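Transcriptional regulator (Vibrio vulnificus, PDB 4IVN) probably represses transcription of the nan operon for sialic acid catabolism, and binds the pathway intermediate N-acetylmannosamine 6-phosphate. Local coordinates at residues V9-N14 against V24-I29; H34-Q39 against K65-F70; A146-R151 against V249-L254. One frame throughout, in Å; residues are numbered along the deposited sequence.

Interaction 1: V9-N14 against V24-I29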
ATOM      1  N   VAL A   9      21.407  30.999   5.869  1.00 55.47           N
ATOM      2  CA  VAL A   9      22.304  32.122   6.208  1.00 58.23           C
ATOM      3  C   VAL A   9      23.739  31.819   5.750  1.00 57.99           C
ATOM      4  O   VAL A   9      24.402  32.705   5.199  1.00 57.55           O
ATOM      5  CB  VAL A   9      22.313  32.494   7.728  1.00 57.89           C
ATOM      6  CG1 VAL A   9      23.329  33.651   8.019  1.00 59.10           C
ATOM      7  CG2 VAL A   9      20.886  32.787   8.205  1.00 54.95           C
ATOM      8  N   ARG A  10      24.215  30.582   5.964  1.00 60.02           N
ATOM      9  CA  ARG A  10      25.594  30.259   5.611  1.00 59.43           C
ATOM     10  C   ARG A  10      25.765  30.346   4.134  1.00 63.36           C
ATOM     11  O   ARG A  10      26.800  30.862   3.683  1.00 63.30           O
ATOM     12  CB  ARG A  10      26.112  28.965   6.235  1.00 60.57           C
ATOM     13  CG  ARG A  10      26.297  29.089   7.751  1.00 65.64           C
ATOM     14  CD  ARG A  10      27.156  27.984   8.353  1.00 73.54           C
ATOM     15  NE  ARG A  10      26.696  26.681   7.886  1.00 83.65           N
ATOM     16  CZ  ARG A  10      27.085  26.113   6.740  1.00 85.86           C
ATOM     17  NH1 ARG A  10      27.963  26.716   5.941  1.00 89.12           N
ATOM     18  NH2 ARG A  10      26.585  24.943   6.387  1.00 80.60           N
ATOM     19  N   LEU A  11      24.723  29.963   3.379  1.00 61.15           N
ATOM     20  CA  LEU A  11      24.782  29.988   1.899  1.00 57.08           C
ATOM     21  C   LEU A  11      24.975  31.428   1.431  1.00 62.42           C
ATOM     22  O   LEU A  11      25.901  31.745   0.663  1.00 64.23           O
ATOM     23  CB  LEU A  11      23.537  29.358   1.255  1.00 51.02           C
ATOM     24  CG  LEU A  11      23.450  28.935  -0.239  1.00 48.59           C
ATOM     25  CD1 LEU A  11      24.674  28.221  -0.811  1.00 47.87           C
ATOM     26  CD2 LEU A  11      22.209  28.070  -0.463  1.00 47.01           C
ATOM     27  N   ARG A  12      24.076  32.279   1.882  1.00 62.22           N
ATOM     28  CA  ARG A  12      24.188  33.718   1.666  1.00 66.79           C
ATOM     29  C   ARG A  12      25.595  34.339   1.905  1.00 67.06           C
ATOM     30  O   ARG A  12      26.183  34.952   1.000  1.00 61.31           O
ATOM     31  CB  ARG A  12      23.166  34.425   2.554  1.00 68.50           C
ATOM     32  CG  ARG A  12      21.836  34.652   1.887  1.00 75.79           C
ATOM     33  CD  ARG A  12      21.990  35.661   0.759  1.00 83.06           C
ATOM     34  NE  ARG A  12      23.158  36.527   0.930  1.00 86.82           N
ATOM     35  CZ  ARG A  12      23.432  37.589   0.166  1.00 94.85           C
ATOM     36  NH1 ARG A  12      22.615  37.936  -0.824  1.00 95.02           N
ATOM     37  NH2 ARG A  12      24.521  38.318   0.398  1.00 93.22           N
ATOM     38  N   SER A  13      26.106  34.200   3.127  1.00 67.77           N
ATOM     39  CA  SER A  13      27.306  34.918   3.514  1.00 76.61           C
ATOM     40  C   SER A  13      28.541  34.216   2.979  1.00 76.77           C
ATOM     41  O   SER A  13      29.410  34.865   2.419  1.00 79.19           O
ATOM     42  CB  SER A  13      27.381  35.196   5.033  1.00 78.82           C
ATOM     43  OG  SER A  13      27.071  34.057   5.817  1.00 73.03           O
ATOM     44  N   ASN A  14      28.600  32.891   3.075  1.00 76.90           N
ATOM     45  CA  ASN A  14      29.819  32.192   2.647  1.00 84.08           C
ATOM     46  C   ASN A  14      29.904  32.020   1.125  1.00 83.18           C
ATOM     47  O   ASN A  14      30.726  31.222   0.630  1.00 86.57           O
ATOM     48  CB  ASN A  14      30.038  30.825   3.356  1.00 85.20           C
ATOM     49  CG  ASN A  14      29.556  30.804   4.803  1.00 91.38           C
ATOM     50  OD1 ASN A  14      29.345  31.844   5.451  1.00 91.91           O
ATOM     51  ND2 ASN A  14      29.359  29.589   5.315  1.00 97.64           N
ATOM     52  N   VAL A  24      25.761  30.462  -9.424  1.00 49.46           N
ATOM     53  CA  VAL A  24      24.504  30.243 -10.132  1.00 46.37           C
ATOM     54  C   VAL A  24      23.669  29.261  -9.315  1.00 44.04           C
ATOM     55  O   VAL A  24      22.472  29.452  -9.095  1.00 43.78           O
ATOM     56  CB  VAL A  24      24.780  29.687 -11.537  1.00 47.32           C
ATOM     57  CG1 VAL A  24      23.528  29.057 -12.119  1.00 47.00           C
ATOM     58  CG2 VAL A  24      25.295  30.833 -12.456  1.00 47.49           C
ATOM     59  N   VAL A  25      24.321  28.207  -8.837  1.00 40.88           N
ATOM     60  CA  VAL A  25      23.578  27.192  -8.083  1.00 41.30           C
ATOM     61  C   VAL A  25      23.224  27.746  -6.710  1.00 40.07           C
ATOM     62  O   VAL A  25      22.110  27.498  -6.219  1.00 44.59           O
ATOM     63  CB  VAL A  25      24.399  25.890  -7.894  1.00 40.89           C
ATOM     64  CG1 VAL A  25      23.572  24.853  -7.133  1.00 41.37           C
ATOM     65  CG2 VAL A  25      24.848  25.299  -9.240  1.00 39.72           C
ATOM     66  N   ALA A  26      24.157  28.496  -6.079  1.00 42.21           N
ATOM     67  CA  ALA A  26      23.850  29.053  -4.764  1.00 42.62           C
ATOM     68  C   ALA A  26      22.629  29.974  -4.927  1.00 43.94           C
ATOM     69  O   ALA A  26      21.665  29.891  -4.157  1.00 46.92           O
ATOM     70  CB  ALA A  26      25.076  29.760  -4.151  1.00 42.36           C
ATOM     71  N   ASP A  27      22.610  30.757  -5.996  1.00 45.90           N
ATOM     72  CA  ASP A  27      21.514  31.752  -6.222  1.00 45.22           C
ATOM     73  C   ASP A  27      20.141  31.118  -6.479  1.00 45.46           C
ATOM     74  O   ASP A  27      19.102  31.606  -5.952  1.00 45.61           O
ATOM     75  CB  ASP A  27      21.826  32.702  -7.375  1.00 46.21           C
ATOM     76  CG  ASP A  27      22.704  33.859  -6.962  1.00 53.18           C
ATOM     77  OD1 ASP A  27      22.692  34.227  -5.773  1.00 53.71           O
ATOM     78  OD2 ASP A  27      23.407  34.432  -7.826  1.00 55.13           O
ATOM     79  N   TYR A  28      20.141  30.086  -7.317  1.00 45.13           N
ATOM     80  CA  TYR A  28      18.923  29.322  -7.584  1.00 40.73           C
ATOM     81  C   TYR A  28      18.370  28.735  -6.280  1.00 43.93           C
ATOM     82  O   TYR A  28      17.172  28.801  -6.035  1.00 41.57           O
ATOM     83  CB  TYR A  28      19.126  28.229  -8.645  1.00 42.18           C
ATOM     84  CG  TYR A  28      17.882  27.424  -8.948  1.00 41.46           C
ATOM     85  CD1 TYR A  28      17.080  27.717 -10.059  1.00 44.75           C
ATOM     86  CD2 TYR A  28      17.500  26.324  -8.132  1.00 42.22           C
ATOM     87  CE1 TYR A  28      15.907  26.972 -10.325  1.00 43.85           C
ATOM     88  CE2 TYR A  28      16.350  25.581  -8.414  1.00 40.08           C
ATOM     89  CZ  TYR A  28      15.563  25.912  -9.509  1.00 45.12           C
ATOM     90  OH  TYR A  28      14.417  25.183  -9.750  1.00 44.38           O
ATOM     91  N   ILE A  29      19.227  28.178  -5.429  1.00 40.87           N
ATOM     92  CA  ILE A  29      18.738  27.600  -4.206  1.00 40.97           C
ATOM     93  C   ILE A  29      18.170  28.662  -3.260  1.00 46.14           C
ATOM     94  O   ILE A  29      17.121  28.438  -2.627  1.00 46.44           O
ATOM     95  CB  ILE A  29      19.849  26.795  -3.484  1.00 40.88           C
ATOM     96  CG1 ILE A  29      20.310  25.631  -4.378  1.00 38.67           C
ATOM     97  CG2 ILE A  29      19.271  26.185  -2.225  1.00 41.88           C
ATOM     98  CD1 ILE A  29      21.605  24.923  -3.954  1.00 37.47           C
TER
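Leu11 meets Ala26 and Ile29 with its two methyl groups, one for each partner, and so lays helix 7-13 against helix 20-36. The backbones come nearest at the same place, the CA atoms of Leu11 and Ala26 lying 6.8 Å apart. From its CA, the side chain of Leu11 sets off toward helix 20-36. CB and CG act as a stem, since neither has a carbon of 24-29 within 4.2 Å. CG stands anti to the backbone N (chi1 -165°), which carries the fork across the gap between the helices. There the branches part. CD1 comes to rest on the methyl of Ala26, 3.7 Å from its CB, and it also approaches the CA of that residue at 4.1 Å. CD2 swings to the neighbouring turn, where it lies 3.9 Å from CG2 of Ile29 and 4.0 Å from the CB of that residue. The branch of Ile29 that receives it is the short one, and the two side chains cross at about a right angle. Ala26 and Ile29, three positions apart, present one face of their helix to this single leucine. Met62 and Leu30 add further contacts to Leu11, while Ile29 also packs on Leu44 and Leu58, so the pair of helices joins the hydrophobic interior of the helix-turn-helix domain. On helix 7-13, Ser13 OG donates to Val9 O over 3.1 Å from above the carbonyl plane, sharing that oxygen with Ser13 N. With all three touching residues buried and every contact between carbon atoms, the attachment of helix 7-13 here rests on dispersion and the exclusion of water, without a directional bond between the segments.

Interaction 2: H34-Q39 against K65-F70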
ATOM      1  N   HIS A  34      12.305  26.532  -0.898  1.00 39.90           N
ATOM      2  CA  HIS A  34      11.165  25.682  -0.586  1.00 46.43           C
ATOM      3  C   HIS A  34      11.019  24.555  -1.591  1.00 44.81           C
ATOM      4  O   HIS A  34      10.821  23.375  -1.209  1.00 42.38           O
ATOM      5  CB  HIS A  34       9.836  26.468  -0.442  1.00 56.07           C
ATOM      6  CG  HIS A  34       8.611  25.554  -0.337  1.00 62.18           C
ATOM      7  ND1 HIS A  34       8.048  25.228   0.843  1.00 61.86           N
ATOM      8  CD2 HIS A  34       7.897  24.835  -1.330  1.00 59.79           C
ATOM      9  CE1 HIS A  34       7.010  24.374   0.617  1.00 60.77           C
ATOM     10  NE2 HIS A  34       6.918  24.158  -0.713  1.00 59.58           N
ATOM     11  N   ASP A  35      11.086  24.874  -2.882  1.00 41.75           N
ATOM     12  CA  ASP A  35      10.906  23.802  -3.885  1.00 42.64           C
ATOM     13  C   ASP A  35      12.126  22.839  -4.053  1.00 41.15           C
ATOM     14  O   ASP A  35      11.965  21.683  -4.444  1.00 40.03           O
ATOM     15  CB  ASP A  35      10.507  24.351  -5.258  1.00 48.67           C
ATOM     16  CG  ASP A  35      10.103  23.238  -6.224  1.00 46.96           C
ATOM     17  OD1 ASP A  35       9.140  22.484  -5.928  1.00 54.68           O
ATOM     18  OD2 ASP A  35      10.788  23.060  -7.264  1.00 53.32           O
ATOM     19  N   VAL A  36      13.325  23.326  -3.744  1.00 38.93           N
ATOM     20  CA  VAL A  36      14.517  22.543  -3.884  1.00 36.66           C
ATOM     21  C   VAL A  36      14.401  21.276  -2.978  1.00 36.13           C
ATOM     22  O   VAL A  36      15.004  20.239  -3.300  1.00 33.19           O
ATOM     23  CB  VAL A  36      15.826  23.360  -3.633  1.00 36.96           C
ATOM     24  CG1 VAL A  36      17.082  22.442  -3.549  1.00 35.56           C
ATOM     25  CG2 VAL A  36      16.051  24.393  -4.729  1.00 36.36           C
ATOM     26  N   GLN A  37      13.689  21.380  -1.853  1.00 39.85           N
ATOM     27  CA  GLN A  37      13.441  20.207  -0.933  1.00 38.48           C
ATOM     28  C   GLN A  37      12.945  18.996  -1.705  1.00 39.95           C
ATOM     29  O   GLN A  37      13.220  17.824  -1.358  1.00 39.29           O
ATOM     30  CB  GLN A  37      12.323  20.532   0.073  1.00 42.25           C
ATOM     31  CG  GLN A  37      12.494  21.759   0.911  1.00 44.83           C
ATOM     32  CD  GLN A  37      11.333  21.942   1.890  1.00 45.53           C
ATOM     33  OE1 GLN A  37      10.323  22.582   1.583  1.00 46.35           O
ATOM     34  NE2 GLN A  37      11.513  21.440   3.087  1.00 40.50           N
ATOM     35  N   PHE A  38      12.205  19.279  -2.761  1.00 41.57           N
ATOM     36  CA  PHE A  38      11.541  18.206  -3.513  1.00 42.37           C
ATOM     37  C   PHE A  38      12.260  17.875  -4.814  1.00 41.27           C
ATOM     38  O   PHE A  38      11.718  17.096  -5.582  1.00 38.70           O
ATOM     39  CB  PHE A  38      10.045  18.514  -3.749  1.00 40.21           C
ATOM     40  CG  PHE A  38       9.337  19.010  -2.518  1.00 43.62           C
ATOM     41  CD1 PHE A  38       9.039  18.148  -1.464  1.00 40.97           C
ATOM     42  CD2 PHE A  38       8.937  20.350  -2.418  1.00 43.50           C
ATOM     43  CE1 PHE A  38       8.395  18.611  -0.304  1.00 38.72           C
ATOM     44  CE2 PHE A  38       8.302  20.817  -1.276  1.00 47.43           C
ATOM     45  CZ  PHE A  38       8.045  19.943  -0.204  1.00 48.72           C
ATOM     46  N   GLN A  39      13.496  18.407  -5.025  1.00 34.59           N
ATOM     47  CA  GLN A  39      14.209  18.159  -6.278  1.00 32.55           C
ATOM     48  C   GLN A  39      15.292  17.137  -6.018  1.00 34.18           C
ATOM     49  O   GLN A  39      15.857  17.133  -4.934  1.00 35.04           O
ATOM     50  CB  GLN A  39      14.899  19.455  -6.791  1.00 34.84           C
ATOM     51  CG  GLN A  39      13.883  20.499  -7.278  1.00 39.65           C
ATOM     52  CD  GLN A  39      14.526  21.726  -7.939  1.00 41.60           C
ATOM     53  OE1 GLN A  39      15.652  21.667  -8.437  1.00 41.02           O
ATOM     54  NE2 GLN A  39      13.789  22.827  -7.962  1.00 40.35           N
ATOM     55  N   LYS A  65      28.056  16.297   3.057  1.00 43.57           N
ATOM     56  CA  LYS A  65      28.636  15.131   2.397  1.00 47.04           C
ATOM     57  C   LYS A  65      28.309  15.097   0.921  1.00 45.63           C
ATOM     58  O   LYS A  65      29.037  14.443   0.138  1.00 46.32           O
ATOM     59  CB  LYS A  65      28.214  13.824   3.048  1.00 48.73           C
ATOM     60  CG  LYS A  65      28.998  13.553   4.316  1.00 62.37           C
ATOM     61  CD  LYS A  65      28.080  13.229   5.467  1.00 64.02           C
ATOM     62  CE  LYS A  65      28.818  13.531   6.764  1.00 72.21           C
ATOM     63  NZ  LYS A  65      27.960  14.330   7.685  1.00 69.91           N
ATOM     64  N   GLY A  66      27.237  15.798   0.526  1.00 40.53           N
ATOM     65  CA  GLY A  66      26.698  15.625  -0.825  1.00 35.60           C
ATOM     66  C   GLY A  66      25.314  16.257  -0.930  1.00 37.45           C
ATOM     67  O   GLY A  66      24.871  16.932   0.002  1.00 35.04           O
ATOM     68  N   TYR A  67      24.626  16.038  -2.057  1.00 32.81           N
ATOM     69  CA  TYR A  67      23.350  16.710  -2.300  1.00 31.31           C
ATOM     70  C   TYR A  67      22.293  16.262  -1.290  1.00 32.53           C
ATOM     71  O   TYR A  67      21.550  17.088  -0.716  1.00 29.85           O
ATOM     72  CB  TYR A  67      22.869  16.440  -3.724  1.00 31.93           C
ATOM     73  CG  TYR A  67      21.537  17.027  -3.950  1.00 34.71           C
ATOM     74  CD1 TYR A  67      21.395  18.424  -3.980  1.00 34.38           C
ATOM     75  CD2 TYR A  67      20.368  16.220  -3.997  1.00 33.24           C
ATOM     76  CE1 TYR A  67      20.145  19.020  -4.131  1.00 36.50           C
ATOM     77  CE2 TYR A  67      19.106  16.817  -4.173  1.00 33.19           C
ATOM     78  CZ  TYR A  67      19.013  18.223  -4.271  1.00 31.81           C
ATOM     79  OH  TYR A  67      17.806  18.906  -4.361  1.00 33.21           O
ATOM     80  N   SER A  68      22.162  14.943  -1.108  1.00 33.40           N
ATOM     81  CA  SER A  68      21.075  14.470  -0.203  1.00 31.87           C
ATOM     82  C   SER A  68      21.248  15.020   1.235  1.00 30.50           C
ATOM     83  O   SER A  68      20.285  15.311   1.882  1.00 29.83           O
ATOM     84  CB  SER A  68      21.025  12.952  -0.196  1.00 34.59           C
ATOM     85  OG  SER A  68      20.458  12.488  -1.447  1.00 38.20           O
ATOM     86  N   ASP A  69      22.479  15.005   1.766  1.00 32.20           N
ATOM     87  CA  ASP A  69      22.815  15.588   3.107  1.00 32.55           C
ATOM     88  C   ASP A  69      22.440  17.089   3.202  1.00 32.67           C
ATOM     89  O   ASP A  69      21.755  17.569   4.115  1.00 36.11           O
ATOM     90  CB  ASP A  69      24.322  15.475   3.296  1.00 32.49           C
ATOM     91  CG  ASP A  69      24.757  15.844   4.681  1.00 38.30           C
ATOM     92  OD1 ASP A  69      23.978  15.673   5.674  1.00 37.71           O
ATOM     93  OD2 ASP A  69      25.898  16.335   4.809  1.00 35.88           O
ATOM     94  N   PHE A  70      22.944  17.841   2.243  1.00 31.66           N
ATOM     95  CA  PHE A  70      22.513  19.254   2.017  1.00 33.63           C
ATOM     96  C   PHE A  70      20.996  19.427   1.965  1.00 31.74           C
ATOM     97  O   PHE A  70      20.432  20.300   2.661  1.00 37.08           O
ATOM     98  CB  PHE A  70      23.155  19.762   0.728  1.00 35.08           C
ATOM     99  CG  PHE A  70      22.731  21.157   0.361  1.00 36.66           C
ATOM    100  CD1 PHE A  70      21.546  21.366  -0.299  1.00 38.73           C
ATOM    101  CD2 PHE A  70      23.565  22.253   0.665  1.00 42.13           C
ATOM    102  CE1 PHE A  70      21.137  22.673  -0.623  1.00 36.96           C
ATOM    103  CE2 PHE A  70      23.185  23.552   0.346  1.00 46.07           C
ATOM    104  CZ  PHE A  70      21.967  23.749  -0.325  1.00 43.17           C
TER
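Tyr67 reaches the chain turn at Val36-Gln39 with its phenol oxygen, and one hydrogen bond carries the polar part of the contact. Tyr67 OH donates to Gln39 O over 2.7 Å. The acceptor lies at the edge of the ring, in the ring plane, but the donor sits 57° out of the carbonyl plane and is therefore not on a lone pair. Arg71 NH1 bonds to the same oxygen, which thus has two side-chain donors. CG of Tyr67 lies anti to its backbone N (chi1 176°), which points the ring out from the first turn of helix 67-78.

Within 34-39, Gln39 N donates to Val36 O over 2.9 Å and closes a type I turn. Gln39 NE2 reaches Asp35 OD2 at 3.1 Å and is also bonded to Tyr28 OH, so the amide nitrogen is held by two residues of helix 20-36.

Van der Waals contacts lie beside the hydroxyl: CG1 of Val36 is 3.7 Å from Tyr67 OH, and CB of Gln39 is 3.8 Å from it. The ring itself packs on Ile41, Leu44 and Val55. Helices 41-48 and 52-61 supply these residues, so Tyr67 ties the turn that follows helix 20-36 to helix 67-78 around them, an arrangement belonging to the all-helical helix-turn-helix domain of the RpiR family.

Interaction 3: A146-R151 against V249-L254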
ATOM      1  N   ALA A 146       3.702  -6.941  -7.024  1.00 23.37           N
ATOM      2  CA  ALA A 146       3.933  -8.312  -7.146  1.00 26.88           C
ATOM      3  C   ALA A 146       2.623  -9.070  -6.818  1.00 26.33           C
ATOM      4  O   ALA A 146       2.338 -10.080  -7.418  1.00 25.80           O
ATOM      5  CB  ALA A 146       5.016  -8.739  -6.156  1.00 28.25           C
ATOM      6  N   TYR A 147       1.917  -8.660  -5.778  1.00 26.57           N
ATOM      7  CA  TYR A 147       0.600  -9.224  -5.513  1.00 28.09           C
ATOM      8  C   TYR A 147      -0.326  -9.151  -6.683  1.00 26.55           C
ATOM      9  O   TYR A 147      -0.918 -10.181  -7.052  1.00 25.72           O
ATOM     10  CB  TYR A 147      -0.070  -8.579  -4.233  1.00 25.81           C
ATOM     11  CG  TYR A 147      -1.549  -8.920  -4.135  1.00 25.23           C
ATOM     12  CD1 TYR A 147      -1.982 -10.090  -3.510  1.00 26.74           C
ATOM     13  CD2 TYR A 147      -2.515  -8.071  -4.760  1.00 24.58           C
ATOM     14  CE1 TYR A 147      -3.358 -10.432  -3.415  1.00 29.25           C
ATOM     15  CE2 TYR A 147      -3.881  -8.420  -4.682  1.00 27.09           C
ATOM     16  CZ  TYR A 147      -4.275  -9.577  -4.006  1.00 28.64           C
ATOM     17  OH  TYR A 147      -5.564  -9.927  -3.967  1.00 28.36           O
ATOM     18  N   ARG A 148      -0.495  -7.969  -7.309  1.00 28.47           N
ATOM     19  CA  ARG A 148      -1.444  -7.848  -8.366  1.00 27.83           C
ATOM     20  C   ARG A 148      -0.985  -8.723  -9.623  1.00 30.14           C
ATOM     21  O   ARG A 148      -1.827  -9.310 -10.357  1.00 28.79           O
ATOM     22  CB  ARG A 148      -1.597  -6.359  -8.818  1.00 28.21           C
ATOM     23  CG  ARG A 148      -2.342  -5.480  -7.789  1.00 28.77           C
ATOM     24  CD  ARG A 148      -3.792  -5.990  -7.609  1.00 32.31           C
ATOM     25  NE  ARG A 148      -4.531  -5.795  -8.850  1.00 29.77           N
ATOM     26  CZ  ARG A 148      -4.987  -4.645  -9.353  1.00 33.71           C
ATOM     27  NH1 ARG A 148      -4.873  -3.487  -8.701  1.00 29.18           N
ATOM     28  NH2 ARG A 148      -5.568  -4.670 -10.553  1.00 32.89           N
ATOM     29  N   LEU A 149       0.324  -8.782  -9.834  1.00 29.85           N
ATOM     30  CA  LEU A 149       0.928  -9.732 -10.861  1.00 30.95           C
ATOM     31  C   LEU A 149       0.615 -11.189 -10.605  1.00 31.79           C
ATOM     32  O   LEU A 149       0.272 -11.896 -11.556  1.00 30.43           O
ATOM     33  CB  LEU A 149       2.444  -9.560 -11.063  1.00 27.12           C
ATOM     34  CG  LEU A 149       2.682  -8.107 -11.622  1.00 34.00           C
ATOM     35  CD1 LEU A 149       4.134  -7.632 -11.638  1.00 27.23           C
ATOM     36  CD2 LEU A 149       2.049  -7.832 -12.991  1.00 32.27           C
ATOM     37  N   ILE A 150       0.776 -11.637  -9.366  1.00 26.86           N
ATOM     38  CA  ILE A 150       0.508 -13.005  -9.008  1.00 28.24           C
ATOM     39  C   ILE A 150      -0.981 -13.323  -9.179  1.00 30.56           C
ATOM     40  O   ILE A 150      -1.261 -14.468  -9.610  1.00 31.73           O
ATOM     41  CB  ILE A 150       1.017 -13.279  -7.544  1.00 29.51           C
ATOM     42  CG1 ILE A 150       2.524 -13.381  -7.588  1.00 31.04           C
ATOM     43  CG2 ILE A 150       0.375 -14.580  -6.913  1.00 27.11           C
ATOM     44  CD1 ILE A 150       3.130 -13.275  -6.176  1.00 36.52           C
ATOM     45  N   ARG A 151      -1.875 -12.330  -8.964  1.00 27.66           N
ATOM     46  CA  ARG A 151      -3.325 -12.526  -9.203  1.00 29.69           C
ATOM     47  C   ARG A 151      -3.606 -12.879 -10.672  1.00 32.49           C
ATOM     48  O   ARG A 151      -4.465 -13.748 -10.965  1.00 30.84           O
ATOM     49  CB  ARG A 151      -4.145 -11.281  -8.819  1.00 27.99           C
ATOM     50  CG  ARG A 151      -4.316 -11.056  -7.260  1.00 26.90           C
ATOM     51  CD  ARG A 151      -4.739 -12.264  -6.443  1.00 28.80           C
ATOM     52  NE  ARG A 151      -6.039 -12.824  -6.909  1.00 29.72           N
ATOM     53  CZ  ARG A 151      -7.239 -12.260  -6.744  1.00 31.50           C
ATOM     54  NH1 ARG A 151      -7.405 -11.178  -5.986  1.00 30.51           N
ATOM     55  NH2 ARG A 151      -8.305 -12.834  -7.302  1.00 30.42           N
ATOM     56  N   VAL A 249      -3.705   0.854 -12.501  1.00 33.84           N
ATOM     57  CA  VAL A 249      -3.900   1.130 -13.917  1.00 37.26           C
ATOM     58  C   VAL A 249      -3.055   0.215 -14.803  1.00 38.13           C
ATOM     59  O   VAL A 249      -3.547  -0.329 -15.801  1.00 41.42           O
ATOM     60  CB  VAL A 249      -3.628   2.623 -14.215  1.00 39.70           C
ATOM     61  CG1 VAL A 249      -3.783   2.871 -15.684  1.00 44.42           C
ATOM     62  CG2 VAL A 249      -4.572   3.539 -13.414  1.00 36.68           C
ATOM     63  N   LEU A 250      -1.844  -0.109 -14.372  1.00 38.89           N
ATOM     64  CA  LEU A 250      -1.072  -1.048 -15.146  1.00 33.59           C
ATOM     65  C   LEU A 250      -1.817  -2.353 -15.268  1.00 32.20           C
ATOM     66  O   LEU A 250      -1.954  -2.861 -16.348  1.00 30.97           O
ATOM     67  CB  LEU A 250       0.361  -1.226 -14.535  1.00 34.85           C
ATOM     68  CG  LEU A 250       1.254  -2.269 -15.178  1.00 40.16           C
ATOM     69  CD1 LEU A 250       1.453  -2.096 -16.716  1.00 37.56           C
ATOM     70  CD2 LEU A 250       2.626  -2.386 -14.456  1.00 34.94           C
ATOM     71  N   VAL A 251      -2.226  -2.961 -14.149  1.00 31.64           N
ATOM     72  CA  VAL A 251      -2.783  -4.315 -14.160  1.00 34.03           C
ATOM     73  C   VAL A 251      -4.178  -4.276 -14.729  1.00 36.76           C
ATOM     74  O   VAL A 251      -4.543  -5.150 -15.490  1.00 36.49           O
ATOM     75  CB  VAL A 251      -2.716  -4.994 -12.752  1.00 34.30           C
ATOM     76  CG1 VAL A 251      -3.289  -6.424 -12.779  1.00 32.24           C
ATOM     77  CG2 VAL A 251      -1.233  -4.970 -12.360  1.00 31.69           C
ATOM     78  N   ASN A 252      -4.924  -3.220 -14.450  1.00 34.98           N
ATOM     79  CA  ASN A 252      -6.219  -3.113 -15.131  1.00 40.62           C
ATOM     80  C   ASN A 252      -6.153  -2.990 -16.674  1.00 37.40           C
ATOM     81  O   ASN A 252      -7.052  -3.499 -17.361  1.00 36.95           O
ATOM     82  CB  ASN A 252      -7.050  -1.984 -14.537  1.00 37.67           C
ATOM     83  CG  ASN A 252      -7.421  -2.262 -13.065  1.00 35.65           C
ATOM     84  OD1 ASN A 252      -7.256  -3.387 -12.581  1.00 34.16           O
ATOM     85  ND2 ASN A 252      -7.845  -1.242 -12.354  1.00 36.33           N
ATOM     86  N   SER A 253      -5.160  -2.264 -17.204  1.00 41.31           N
ATOM     87  CA  SER A 253      -4.918  -2.253 -18.660  1.00 41.99           C
ATOM     88  C   SER A 253      -4.609  -3.602 -19.175  1.00 41.20           C
ATOM     89  O   SER A 253      -5.177  -4.003 -20.215  1.00 41.39           O
ATOM     90  CB  SER A 253      -3.823  -1.310 -19.092  1.00 38.43           C
ATOM     91  OG  SER A 253      -4.094  -0.115 -18.477  1.00 38.78           O
ATOM     92  N   LEU A 254      -3.740  -4.322 -18.467  1.00 39.93           N
ATOM     93  CA  LEU A 254      -3.434  -5.700 -18.856  1.00 39.22           C
ATOM     94  C   LEU A 254      -4.731  -6.538 -18.971  1.00 40.12           C
ATOM     95  O   LEU A 254      -4.938  -7.271 -19.965  1.00 38.20           O
ATOM     96  CB  LEU A 254      -2.475  -6.378 -17.873  1.00 35.19           C
ATOM     97  CG  LEU A 254      -0.983  -6.180 -18.064  1.00 38.60           C
ATOM     98  CD1 LEU A 254      -0.269  -6.315 -16.714  1.00 43.41           C
ATOM     99  CD2 LEU A 254      -0.436  -7.062 -19.210  1.00 37.51           C
TER
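In the SIS domain, Arg148 and Leu149 of helix 137-151 pack against Val251 and Asn252 of helix 237-257. The short segments run almost parallel, their axes 13° apart in direction and 10.4 Å apart at closest approach, with the CA atoms of Arg148 and Val251 nearest in register. The Arg148 chain folds at chi2 (-63°) and again at chi3, which lays the guanidinium across Val251. CB of Val251 lies over one guanidinium face, 3.6 Å from Arg148 NH2. Lower down, one methyl of the valine, CG2, meets Arg148 CB at 3.8 Å, so the arginine touches the valine both at its root and at its guanidinium. At the guanidinium edge, Arg148 NH2 donates to Asn252 OD1 over 2.9 Å. The bond is bent, 134° at the hydrogen, and although the oxygen lies near the guanidinium plane, the nitrogen sits above the carbonyl plane of the amide. The other terminal nitrogen, NH1, forms a salt bridge to Asp248 and a hydrogen bond to Tyr144 OH. This buried charge is therefore answered by a carboxylate one turn before Asn252, which probably offsets the cost of burying the charge. Leu149 adds a looser apolar touch, its CD2 4.4 Å from Val251 CG2, and also packs on Ala156 of strand 156-159, outermost in this chain's sheet. The end of Arg151 turns away from helix 237-257, and its NH1 donates to Tyr147 OH over 3.0 Å; that hydroxyl is hydrogen-bonded to O3 of the bound N-acetylmannosamine 6-phosphate. Tyr147 and Arg151 also pack on residues of the second subunit, Ala137 and Gly234 respectively. Such a pairing of helices beside a five-stranded parallel sheet, with sugar-phosphate contacts close to the dimer interface, is the build of a SIS domain.

Overall arrangement
From the N terminus, interaction 1 first closes a short loop of nine residues, pairing helix 7-13 with helix 20-36. Interaction 2 opens where that same helix gives way to a turn and closes a longer loop that takes in helices 41-48 and 52-61 before reaching helix 67-78. The two follow in series, yet they touch: Ile29 CD1 packs on Phe70 CZ at 3.8 Å, and their centres are 13 Å apart. Interaction 3 joins helix 137-151 to helix 237-257 within the SIS domain, its 97-residue loop including four of the five sheet strands. It neither nests with nor crosses the others. Its centre lies 34 Å from that of interaction 2, though both touch the second subunit.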